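PDB 4GUC: protein BA_2500 from Bacillus anthracis, which is of unknown function but belongs to the DUF5065 family of the E-set clan, whose members adopt immunoglobulin-like beta-sandwich folds. Local coordinates for residues A[42-47]-A[85-90]; A[51-56]-A[72-77]; A[55-60]-A[101-106]. All blocks are in the same frame, centred on the assembly; numbering follows the deposited sequence.

Interactions 2 and 3 build the larger sheet from one shared strand: Lys-55 turns its N and O to Val-103 of 101-106, while Ile-56 turns its own to Tyr-72 and Lys-73 on the other edge. Interaction 1 pairs 42-47 with 85-90 in a separate two-stranded sheet, and its buried face, carrying Ile-44, Phe-87 and Thr-89, packs on Val-54, Ile-56, Ile-75 and Met-104. Interaction 3 lies nearest the centre of the chain and all its touching residues are buried; interaction 1 is buried on one face and polar on the other; interaction 2 runs from an apolar face to a watered end. Asp-77 OD1 accepts from Arg-86 N at 3.0 Å, tying interactions 1 and 2.

Interaction 1. Residues A[42-47]-A[85-90]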
# COMPACT_ATOMS: atom_id res chain seq x y z
N VAL A 42 -4.71 7.27 -6.37
CA VAL A 42 -5.17 6.18 -7.22
C VAL A 42 -6.66 5.94 -7.17
O VAL A 42 -7.29 6.15 -6.13
CB VAL A 42 -4.44 4.85 -6.84
CG1 VAL A 42 -2.89 5.06 -6.92
CG2 VAL A 42 -4.79 4.38 -5.45
N THR A 43 -7.24 5.47 -8.27
CA THR A 43 -8.68 5.13 -8.36
C THR A 43 -8.71 3.66 -8.79
O THR A 43 -8.11 3.30 -9.81
CB THR A 43 -9.47 6.02 -9.31
OG1 THR A 43 -9.48 7.35 -8.79
CG2 THR A 43 -10.93 5.53 -9.43
N ILE A 44 -9.46 2.83 -8.07
CA ILE A 44 -9.50 1.39 -8.28
C ILE A 44 -10.90 0.82 -8.22
O ILE A 44 -11.69 1.22 -7.35
CB ILE A 44 -8.71 0.73 -7.08
CG1 ILE A 44 -7.32 1.36 -6.91
CG2 ILE A 44 -8.61 -0.76 -7.28
CD1 ILE A 44 -6.52 0.87 -5.72
N TYR A 45 -11.24 -0.09 -9.13
CA TYR A 45 -12.53 -0.76 -9.08
C TYR A 45 -12.55 -1.68 -7.85
O TYR A 45 -11.67 -2.54 -7.72
CB TYR A 45 -12.80 -1.58 -10.34
CG TYR A 45 -14.02 -2.49 -10.21
CD1 TYR A 45 -15.31 -1.96 -10.16
CD2 TYR A 45 -13.89 -3.89 -10.18
CE1 TYR A 45 -16.40 -2.73 -10.05
CE2 TYR A 45 -15.00 -4.69 -10.09
CZ TYR A 45 -16.27 -4.11 -10.04
OH TYR A 45 -17.40 -4.93 -9.96
N THR A 46 -13.55 -1.56 -6.98
CA THR A 46 -13.62 -2.38 -5.77
C THR A 46 -14.87 -3.25 -5.62
O THR A 46 -15.09 -3.91 -4.61
CB THR A 46 -13.38 -1.51 -4.56
OG1 THR A 46 -14.25 -0.38 -4.56
CG2 THR A 46 -11.93 -0.97 -4.53
N GLY A 47 -15.71 -3.27 -6.64
CA GLY A 47 -16.85 -4.16 -6.62
C GLY A 47 -18.09 -3.69 -5.90
O GLY A 47 -18.15 -2.60 -5.39
N GLY A 85 -12.99 2.98 -5.54
CA GLY A 85 -12.37 3.67 -4.41
C GLY A 85 -11.29 4.63 -4.89
O GLY A 85 -10.57 4.32 -5.84
N ARG A 86 -11.18 5.79 -4.24
CA ARG A 86 -10.12 6.76 -4.56
C ARG A 86 -9.30 6.88 -3.27
O ARG A 86 -9.85 7.16 -2.22
CB ARG A 86 -10.67 8.13 -4.96
CG ARG A 86 -9.57 9.08 -5.31
CD ARG A 86 -10.09 10.46 -5.52
NE ARG A 86 -8.99 11.37 -5.81
CZ ARG A 86 -9.12 12.70 -5.82
NH1 ARG A 86 -10.28 13.24 -5.52
NH2 ARG A 86 -8.06 13.47 -6.09
N PHE A 87 -7.99 6.68 -3.38
CA PHE A 87 -7.06 6.69 -2.23
C PHE A 87 -5.99 7.74 -2.48
O PHE A 87 -5.19 7.60 -3.41
CB PHE A 87 -6.48 5.27 -2.03
CG PHE A 87 -7.57 4.20 -1.88
CD1 PHE A 87 -8.17 3.96 -0.65
CD2 PHE A 87 -8.04 3.51 -2.97
CE1 PHE A 87 -9.18 3.05 -0.53
CE2 PHE A 87 -9.07 2.58 -2.83
CZ PHE A 87 -9.64 2.35 -1.63
N VAL A 88 -6.00 8.77 -1.64
CA VAL A 88 -5.12 9.92 -1.81
C VAL A 88 -4.37 10.29 -0.54
O VAL A 88 -4.98 10.40 0.54
CB VAL A 88 -6.00 11.18 -2.19
CG1 VAL A 88 -5.11 12.40 -2.45
CG2 VAL A 88 -6.86 10.91 -3.41
N THR A 89 -3.06 10.46 -0.62
CA THR A 89 -2.33 10.89 0.57
C THR A 89 -1.04 11.60 0.13
O THR A 89 -0.41 11.18 -0.84
CB THR A 89 -2.05 9.70 1.54
OG1 THR A 89 -1.85 10.18 2.86
CG2 THR A 89 -0.85 8.87 1.11
N PRO A 90 -0.63 12.70 0.83
CA PRO A 90 0.59 13.38 0.45
C PRO A 90 1.86 12.66 0.87
O PRO A 90 1.90 12.05 1.95
CB PRO A 90 0.50 14.72 1.22
CG PRO A 90 -0.34 14.41 2.38
CD PRO A 90 -1.33 13.35 1.94
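Four backbone hydrogen bonds join Val-42 and Ile-44 to Phe-87 and Gly-85, so the N-H and C=O of all four residues are satisfied across the contact. Val-42 N gives to Phe-87 O at 3.0 Å, and Phe-87 N returns a bond to Val-42 O at 2.9 Å. In the second pair Ile-44 N reaches Gly-85 O at 2.9 Å, while Gly-85 N gives to Ile-44 O at 2.8 Å. All four are nearly straight. Two of these acceptors also receive CA-H...O contacts: Arg-86 CA lies 3.3 Å from Val-42 O, and Thr-43 CA stands equally near Gly-85 O.

Between the bonded pairs, Thr-43 and Arg-86 face each other without mutual backbone bonds. Arg-86 N turns outward to Asp-77 OD1, and its backbone also bonds to Ser-78. Its side chain starts with CG anti to the backbone N (chi1 -179°) and stays extended to NE; CG passes Thr-43 OG1 at 3.9 Å, a packing distance, and the guanidinium NH2 makes its salt bridge with Asp-41 OD2. Thr-46 bonds through its backbone to Asn-83, whose O also takes a weak bond from Thr-46 OG1.

The other face is apolar. Val-42 CG2 approaches the Phe-87 ring at its edge, near the ring plane, and also meets Phe-87 CB. The Ile-44 and Phe-87 side chains cross at about a right angle, and Ile-44 CD1 meets the ring obliquely, 4.1 Å from Phe-87 CD2. CE2 of the ring reaches toward Gly-85, which has no side chain. Beyond the ring lie Val-54 and Ile-75 of the larger sheet, and Met-104, a selenomethionine, touches Ile-44 and Thr-46. Strands inclined at 155°, one face polar and the other packed on a second sheet, suit an antiparallel pair in a beta sandwich, consistent with an E-set, immunoglobulin-like fold.

Interaction 2. Residues A[51-56]-A[72-77]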
# COMPACT_ATOMS: atom_id res chain seq x y z
N THR A 51 -15.87 -2.47 0.60
CA THR A 51 -15.19 -1.19 0.41
C THR A 51 -13.71 -1.42 0.71
O THR A 51 -13.38 -2.07 1.72
CB THR A 51 -15.87 -0.03 1.21
OG1 THR A 51 -17.16 0.27 0.61
CG2 THR A 51 -15.01 1.23 1.19
N GLY A 52 -12.79 -0.97 -0.15
CA GLY A 52 -11.38 -1.19 0.12
C GLY A 52 -10.71 -0.16 0.99
O GLY A 52 -11.19 0.94 1.20
N ILE A 53 -9.56 -0.57 1.54
CA ILE A 53 -8.68 0.27 2.36
C ILE A 53 -7.28 0.02 1.80
O ILE A 53 -6.91 -1.12 1.48
CB ILE A 53 -8.69 -0.15 3.85
CG1 ILE A 53 -10.11 0.02 4.46
CG2 ILE A 53 -7.66 0.65 4.66
CD1 ILE A 53 -10.19 -0.50 5.88
N VAL A 54 -6.48 1.08 1.69
CA VAL A 54 -5.11 0.97 1.21
C VAL A 54 -4.11 1.38 2.30
O VAL A 54 -4.34 2.35 3.02
CB VAL A 54 -4.87 1.87 -0.04
CG1 VAL A 54 -3.35 2.01 -0.36
CG2 VAL A 54 -5.68 1.38 -1.21
N LYS A 55 -3.05 0.62 2.47
CA LYS A 55 -1.99 0.96 3.37
C LYS A 55 -0.68 1.07 2.59
O LYS A 55 -0.47 0.34 1.61
CB LYS A 55 -1.79 -0.14 4.43
CG LYS A 55 -2.82 -0.19 5.53
CD LYS A 55 -2.65 -1.37 6.47
CE LYS A 55 -3.69 -1.37 7.55
NZ LYS A 55 -3.47 -2.62 8.36
N ILE A 56 0.16 2.01 3.01
CA ILE A 56 1.50 2.19 2.50
C ILE A 56 2.44 1.63 3.60
O ILE A 56 2.39 2.09 4.74
CB ILE A 56 1.87 3.64 2.18
CG1 ILE A 56 0.94 4.19 1.07
CG2 ILE A 56 3.33 3.73 1.77
CD1 ILE A 56 1.22 5.63 0.64
N TYR A 72 3.13 2.71 7.39
CA TYR A 72 3.35 4.16 7.46
C TYR A 72 2.06 4.94 7.33
O TYR A 72 1.96 6.06 7.84
CB TYR A 72 4.39 4.65 6.42
CG TYR A 72 5.80 4.68 6.99
CD1 TYR A 72 6.42 3.51 7.42
CD2 TYR A 72 6.49 5.87 7.08
CE1 TYR A 72 7.69 3.54 7.98
CE2 TYR A 72 7.79 5.91 7.61
CZ TYR A 72 8.38 4.75 8.05
OH TYR A 72 9.66 4.77 8.59
N LYS A 73 1.07 4.41 6.63
CA LYS A 73 -0.19 5.14 6.46
C LYS A 73 -1.33 4.23 6.11
O LYS A 73 -1.14 3.26 5.39
CB LYS A 73 -0.04 6.15 5.30
CG LYS A 73 -1.07 7.27 5.26
CD LYS A 73 -0.89 8.24 6.43
CE LYS A 73 -1.92 9.35 6.45
NZ LYS A 73 -1.63 10.29 7.59
N THR A 74 -2.53 4.55 6.62
CA THR A 74 -3.78 3.82 6.31
C THR A 74 -4.60 4.88 5.57
O THR A 74 -4.80 6.00 6.07
CB THR A 74 -4.52 3.33 7.55
OG1 THR A 74 -3.66 2.45 8.26
CG2 THR A 74 -5.78 2.60 7.12
N ILE A 75 -5.08 4.54 4.38
CA ILE A 75 -5.83 5.48 3.55
C ILE A 75 -7.23 4.94 3.24
O ILE A 75 -7.41 3.81 2.73
CB ILE A 75 -5.10 5.69 2.20
CG1 ILE A 75 -3.59 5.91 2.37
CG2 ILE A 75 -5.76 6.84 1.42
CD1 ILE A 75 -2.82 6.05 1.01
N TYR A 76 -8.25 5.73 3.56
CA TYR A 76 -9.64 5.36 3.26
C TYR A 76 -10.09 5.93 1.94
O TYR A 76 -9.49 6.85 1.42
CB TYR A 76 -10.57 5.76 4.41
CG TYR A 76 -10.41 4.84 5.60
CD1 TYR A 76 -11.28 3.78 5.77
CD2 TYR A 76 -9.39 5.01 6.50
CE1 TYR A 76 -11.16 2.91 6.83
CE2 TYR A 76 -9.24 4.13 7.58
CZ TYR A 76 -10.13 3.08 7.72
OH TYR A 76 -10.03 2.20 8.78
N ASP A 77 -11.12 5.33 1.37
CA ASP A 77 -11.70 5.76 0.11
C ASP A 77 -12.34 7.14 0.32
O ASP A 77 -13.27 7.26 1.13
CB ASP A 77 -12.76 4.73 -0.32
CG ASP A 77 -13.69 5.23 -1.42
OD1 ASP A 77 -13.36 6.06 -2.26
OD2 ASP A 77 -14.83 4.71 -1.43
O HOH W 1 -12.20 3.03 2.77
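Ile-75 meets both Val-54 and Ile-56 on the buried face of this hairpin, where all three are enclosed and Phe-87 and Thr-89 of the second sheet cover them. Its CD1 lies 4.1 Å from Ile-56 CD1, the two side chains crossing at a slant, and Val-54 CG1 approaches that same methyl from the neighbouring position. A chi1 of -45° sets Ile-75 CG1 3.7 Å from Val-54 O. Backbone bonds fix the register here: Ile-75 N gives to Val-54 O at 2.7 Å, and Val-54 N to Ile-75 O with a nearly straight N-H angle of 172°.

Further along, Ile-56 N gives to Lys-73 O, but Ile-56 O takes two donors. Tyr-72 N binds it at 2.8 Å, whereas Lys-73 N, set on a lone pair in the carbonyl plane, is longer at 3.3 Å. Two residues facing one make a classic beta bulge.

The reverse face is more open and more polar, although its contacts are close: Tyr-76 is exposed, Ile-53 and Thr-74 only partly so. Ile-53 lies alongside Tyr-76, pointing the same way, with CD1 3.7 Å from Tyr-76 CE1, while its CG2 touches Thr-74 CG2. Lys-55 and Thr-74 also run side by side, but the lysine chain, extended beyond CG, takes its ammonium on to a salt bridge with Asp-9 and a cation-pi contact with Trp-11. At the far end a water donates to Gly-52 O at 2.8 Å and accepts from Asp-77 N at 2.9 Å. Direct peptide bonds thus run from Val-54 to Ile-56, and at Gly-52 and Asp-77 the water bridges instead, consistent with a more solvent-accessible end; the shared acceptor at Ile-56 suggests that the bulge keeps both N-H groups engaged, the long bond from Lys-73 N probably being the weaker.

Interaction 3. Residues A[55-60]-A[101-106]; sequences KIYQLS and VAVMKL
Lys-55 and Tyr-57 are bound to Val-103 and Val-101 by four backbone hydrogen bonds, two for each pair. Lys-55 N gives to Val-103 O and Val-103 N to Lys-55 O, both at 2.9 Å. Tyr-57 N reaches Val-101 O at 2.9 Å with an N-H angle of 171°; the return bond, from Val-101 N to Tyr-57 O, is equally short but more bent, at 149°. Among the side chains, the phenol hydroxyl of Tyr-57 is hydrogen-bonded to Asp-9 OD2, in the carboxylate that Lys-55 also uses, so one aspartate engages two side chains of this strand. Ile-56 and Ala-102 form the non-hydrogen-bonded pair between the bonded ones, where Ala-102 CA comes within 3.4 Å of Lys-55 O in a CA-H...O contact.

Next outward is the Tyr-57 ring. A chi1 of -65° sets CG beside the backbone N, and the ring leans along its own strand toward Val-103. CB and CG2 of that valine meet the ring obliquely: Val-103 CG2 sits 3.9 Å from Tyr-57 CD2, and Val-103 CB stands 4.0 Å from Tyr-57 CE2. Nearer the backbone, Val-101 CG1 packs against Tyr-57 CB at 4.2 Å.

Strand 53-59 is flanked by 98-106 on this edge and 69-76 on the other, while 109-119 continues the sheet beyond 98-106. Helix 16-22 covers the face bearing the valines, with Leu-19 on Val-101 and Val-103, and Trp-11 packs against Tyr-57.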
# COMPACT_ATOMS: atom_id res chain seq x y z
N LYS A 55 -3.05 0.62 2.47
CA LYS A 55 -1.99 0.96 3.37
C LYS A 55 -0.68 1.07 2.59
O LYS A 55 -0.47 0.34 1.61
CB LYS A 55 -1.79 -0.14 4.43
CG LYS A 55 -2.82 -0.19 5.53
CD LYS A 55 -2.65 -1.37 6.47
CE LYS A 55 -3.69 -1.37 7.55
NZ LYS A 55 -3.47 -2.62 8.36
N ILE A 56 0.16 2.01 3.01
CA ILE A 56 1.50 2.19 2.50
C ILE A 56 2.44 1.63 3.60
O ILE A 56 2.39 2.09 4.74
CB ILE A 56 1.87 3.64 2.18
CG1 ILE A 56 0.94 4.19 1.07
CG2 ILE A 56 3.33 3.73 1.77
CD1 ILE A 56 1.22 5.63 0.64
N TYR A 57 3.22 0.61 3.26
CA TYR A 57 4.19 0.02 4.16
C TYR A 57 5.60 0.27 3.66
O TYR A 57 5.86 0.31 2.46
CB TYR A 57 4.06 -1.51 4.18
CG TYR A 57 2.79 -2.14 4.72
CD1 TYR A 57 2.72 -2.57 6.05
CD2 TYR A 57 1.70 -2.41 3.91
CE1 TYR A 57 1.59 -3.21 6.55
CE2 TYR A 57 0.57 -3.04 4.40
CZ TYR A 57 0.52 -3.46 5.71
OH TYR A 57 -0.62 -4.12 6.11
N GLN A 58 6.54 0.42 4.59
CA GLN A 58 7.94 0.53 4.27
C GLN A 58 8.53 -0.89 4.35
O GLN A 58 8.18 -1.68 5.23
CB GLN A 58 8.68 1.42 5.27
CG GLN A 58 10.13 1.62 4.94
CD GLN A 58 10.90 2.31 6.05
OE1 GLN A 58 11.49 1.63 6.88
NE2 GLN A 58 10.78 3.61 6.14
N LEU A 59 9.41 -1.23 3.42
CA LEU A 59 10.08 -2.53 3.39
C LEU A 59 11.47 -2.32 4.03
O LEU A 59 12.33 -1.63 3.43
CB LEU A 59 10.17 -3.06 1.95
CG LEU A 59 10.92 -4.39 1.73
CD1 LEU A 59 10.42 -5.49 2.60
CD2 LEU A 59 10.85 -4.82 0.28
N SER A 60 11.71 -2.91 5.20
CA SER A 60 12.98 -2.76 5.86
C SER A 60 13.13 -3.83 6.91
O SER A 60 12.16 -4.38 7.42
CB SER A 60 13.13 -1.36 6.45
OG SER A 60 12.15 -1.08 7.41
N VAL A 101 5.60 -0.10 -0.35
CA VAL A 101 4.63 -0.84 -1.16
C VAL A 101 3.24 -0.46 -0.73
O VAL A 101 3.00 -0.22 0.46
CB VAL A 101 4.81 -2.39 -1.10
CG1 VAL A 101 4.68 -2.93 0.30
CG2 VAL A 101 3.86 -3.11 -2.08
N ALA A 102 2.33 -0.34 -1.70
CA ALA A 102 0.93 -0.03 -1.42
C ALA A 102 0.15 -1.34 -1.52
O ALA A 102 0.26 -2.08 -2.52
CB ALA A 102 0.37 1.01 -2.38
N VAL A 103 -0.66 -1.61 -0.50
CA VAL A 103 -1.46 -2.81 -0.41
C VAL A 103 -2.92 -2.45 -0.16
O VAL A 103 -3.19 -1.57 0.65
CB VAL A 103 -0.97 -3.72 0.77
CG1 VAL A 103 -1.80 -4.97 0.94
CG2 VAL A 103 0.51 -4.06 0.58
N MSE A 104 -3.84 -3.11 -0.85
CA MSE A 104 -5.26 -2.92 -0.65
C MSE A 104 -5.90 -4.18 -0.11
O MSE A 104 -5.64 -5.29 -0.62
CB MSE A 104 -5.97 -2.52 -1.94
CG MSE A 104 -7.47 -2.20 -1.73
SE MSE A 104 -8.46 -1.59 -3.25
CE MSE A 104 -8.46 -3.22 -4.26
N LYS A 105 -6.69 -4.03 0.95
CA LYS A 105 -7.47 -5.12 1.51
C LYS A 105 -8.91 -4.86 1.01
O LYS A 105 -9.44 -3.75 1.18
CB LYS A 105 -7.43 -5.15 3.01
CG LYS A 105 -8.29 -6.33 3.61
CD LYS A 105 -8.16 -6.36 5.09
CE LYS A 105 -8.96 -7.48 5.75
NZ LYS A 105 -10.43 -7.30 5.59
N LEU A 106 -9.53 -5.88 0.43
CA LEU A 106 -10.91 -5.76 -0.09
C LEU A 106 -11.57 -7.06 0.32
O LEU A 106 -11.33 -8.11 -0.27
CB LEU A 106 -10.92 -5.59 -1.59
CG LEU A 106 -12.25 -5.30 -2.25
CD1 LEU A 106 -12.80 -3.94 -1.80
CD2 LEU A 106 -12.11 -5.36 -3.77